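Local coordinates for probable adhesion protein (Pseudomonas aeruginosa PAO1, PDB 6R3Z) that probably serves as the periplasmic solute-binding component of a metal transport system, holding ferrous iron and, in this crystal, a nickel ion, at residues 48-53 with 71-76. Sequence-based numbering, arbitrary orientation.
Sequences EDIKRI and ERMIAS
Asp49 OD2 is gripped by two groups, a salt bridge from Arg46 NE and a hydrogen bond with Tyr43 OH, while OD1 pairs with Arg52 NH2 at 2.8 Å; across the contact, the CB of Asp49 meets the Met73 methyl CE at 3.6 Å. The polar partners limit the rotation of the carboxylate, and what Asp49 offers Met73 is its methylene. Met73 gets there by a bend at its last torsion (chi3 70°), which turns CE back toward the other helix. Its CB meets Ile53 CD1 at 3.6 Å, the two side chains running nearly perpendicular, and its CG lies 4.0 Å from Ile50 CG1. The same methyl, Ile53 CD1, also reaches Ile74 CG1, at 4.1 Å. On the flank nearer the end of helix 68-76, Ile50 CG2 rests 3.5 Å from the carbonyl oxygen of Ser76, and its CD1 approaches the Ser76 CB. The segment axes approach to 8.7 Å with a crossing angle of -70°, and the nearest CA atoms are those of Ile50 and Met73. Helices 47-53 and 68-76 precede and follow strand 58-61 of a four-stranded parallel sheet, where Ile74 also packs on Val59; this is structural packing away from the metal-binding histidines. No hydrogen bond joins the two segments, so their association rests on apolar packing, while the Asp49 carboxylate is paired on its own side of the contact.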
loop_
_atom_site.group_PDB
_atom_site.type_symbol
_atom_site.label_atom_id
_atom_site.label_comp_id
_atom_site.label_asym_id
_atom_site.label_seq_id
_atom_site.Cartn_x
_atom_site.Cartn_y
_atom_site.Cartn_z
ATOM N N GLU A 48 -15.975 -1.163 19.714
ATOM C CA GLU A 48 -15.448 -2.529 19.773
ATOM C C GLU A 48 -13.947 -2.557 19.417
ATOM O O GLU A 48 -13.152 -3.265 20.059
ATOM C CB GLU A 48 -16.256 -3.415 18.800
ATOM C CG GLU A 48 -15.921 -4.896 18.870
ATOM C CD GLU A 48 -16.616 -5.711 19.949
ATOM O OE1 GLU A 48 -17.272 -5.135 20.849
ATOM O OE2 GLU A 48 -16.490 -6.954 19.889
ATOM N N ASP A 49 -13.563 -1.757 18.419
ATOM C CA ASP A 49 -12.177 -1.695 17.941
ATOM C C ASP A 49 -11.290 -0.832 18.820
ATOM O O ASP A 49 -10.140 -1.196 19.066
ATOM C CB ASP A 49 -12.128 -1.269 16.470
ATOM C CG ASP A 49 -12.964 -2.140 15.539
ATOM O OD1 ASP A 49 -13.114 -3.348 15.827
ATOM O OD2 ASP A 49 -13.503 -1.605 14.553
ATOM N N ILE A 50 -11.835 0.282 19.342
ATOM C CA ILE A 50 -11.118 1.161 20.270
ATOM C C ILE A 50 -10.786 0.386 21.556
ATOM O O ILE A 50 -9.670 0.514 22.074
ATOM C CB ILE A 50 -11.925 2.462 20.531
ATOM C CG1 ILE A 50 -12.000 3.313 19.243
ATOM C CG2 ILE A 50 -11.339 3.272 21.706
ATOM C CD1 ILE A 50 -13.099 4.403 19.241
ATOM N N LYS A 51 -11.737 -0.462 22.030
ATOM C CA LYS A 51 -11.564 -1.285 23.238
ATOM C C LYS A 51 -10.315 -2.166 23.129
ATOM O O LYS A 51 -9.580 -2.286 24.106
ATOM C CB LYS A 51 -12.819 -2.152 23.502
ATOM C CG LYS A 51 -12.786 -2.946 24.810
ATOM C CD LYS A 51 -12.831 -2.069 26.070
ATOM C CE LYS A 51 -12.719 -2.876 27.342
ATOM N NZ LYS A 51 -13.904 -3.752 27.561
ATOM N N ARG A 52 -10.073 -2.743 21.933
ATOM C CA ARG A 52 -8.951 -3.654 21.636
ATOM C C ARG A 52 -7.566 -3.063 21.886
ATOM O O ARG A 52 -6.645 -3.795 22.268
ATOM C CB ARG A 52 -9.044 -4.150 20.193
ATOM C CG ARG A 52 -9.885 -5.399 20.065
ATOM C CD ARG A 52 -9.418 -6.266 18.909
ATOM N NE ARG A 52 -9.831 -5.724 17.613
ATOM C CZ ARG A 52 -11.013 -5.949 17.045
ATOM N NH1 ARG A 52 -11.921 -6.701 17.656
ATOM N NH2 ARG A 52 -11.293 -5.427 15.860
ATOM N N ILE A 53 -7.421 -1.744 21.679
ATOM C CA ILE A 53 -6.155 -1.021 21.870
ATOM C C ILE A 53 -5.647 -1.161 23.322
ATOM O O ILE A 53 -4.443 -1.312 23.529
ATOM C CB ILE A 53 -6.263 0.446 21.363
ATOM C CG1 ILE A 53 -6.434 0.446 19.826
ATOM C CG2 ILE A 53 -5.043 1.296 21.779
ATOM C CD1 ILE A 53 -6.882 1.738 19.199
ATOM N N GLU A 71 -4.832 6.978 14.804
ATOM C CA GLU A 71 -4.452 7.997 15.799
ATOM C C GLU A 71 -5.669 8.441 16.613
ATOM O O GLU A 71 -5.546 8.662 17.818
ATOM C CB GLU A 71 -3.825 9.227 15.132
ATOM C CG GLU A 71 -2.436 9.000 14.553
ATOM C CD GLU A 71 -1.932 10.216 13.795
ATOM O OE1 GLU A 71 -1.812 11.300 14.411
ATOM O OE2 GLU A 71 -1.675 10.091 12.578
ATOM N N ARG A 72 -6.845 8.576 15.949
ATOM C CA ARG A 72 -8.088 8.970 16.617
ATOM C C ARG A 72 -8.541 7.848 17.568
ATOM O O ARG A 72 -8.920 8.122 18.712
ATOM C CB ARG A 72 -9.186 9.316 15.592
ATOM C CG ARG A 72 -8.907 10.596 14.800
ATOM C CD ARG A 72 -10.091 11.001 13.925
ATOM N NE ARG A 72 -10.110 10.296 12.636
ATOM C CZ ARG A 72 -9.500 10.718 11.528
ATOM N NH1 ARG A 72 -9.578 10.009 10.410
ATOM N NH2 ARG A 72 -8.798 11.848 11.534
ATOM N N MET A 73 -8.435 6.582 17.111
ATOM C CA MET A 73 -8.787 5.413 17.923
ATOM C C MET A 73 -7.914 5.356 19.179
ATOM O O MET A 73 -8.444 5.111 20.263
ATOM C CB MET A 73 -8.631 4.109 17.118
ATOM C CG MET A 73 -9.657 3.919 16.020
ATOM S SD MET A 73 -9.186 2.517 14.964
ATOM C CE MET A 73 -9.467 1.121 16.085
ATOM N N ILE A 74 -6.573 5.580 19.032
ATOM C CA ILE A 74 -5.625 5.570 20.162
ATOM C C ILE A 74 -5.989 6.677 21.179
ATOM O O ILE A 74 -5.996 6.428 22.393
ATOM C CB ILE A 74 -4.160 5.685 19.651
ATOM C CG1 ILE A 74 -3.757 4.370 18.925
ATOM C CG2 ILE A 74 -3.172 6.022 20.801
ATOM C CD1 ILE A 74 -2.504 4.466 18.029
ATOM N N ALA A 75 -6.310 7.885 20.669
ATOM C CA ALA A 75 -6.675 9.042 21.497
ATOM C C ALA A 75 -7.933 8.782 22.344
ATOM O O ALA A 75 -8.030 9.284 23.472
ATOM C CB ALA A 75 -6.879 10.266 20.604
ATOM N N SER A 76 -8.870 7.972 21.804
ATOM C CA SER A 76 -10.158 7.594 22.414
ATOM C C SER A 76 -10.084 6.335 23.295
ATOM O O SER A 76 -11.066 5.996 23.961
ATOM C CB SER A 76 -11.213 7.396 21.325
ATOM O OG SER A 76 -11.418 8.572 20.558
#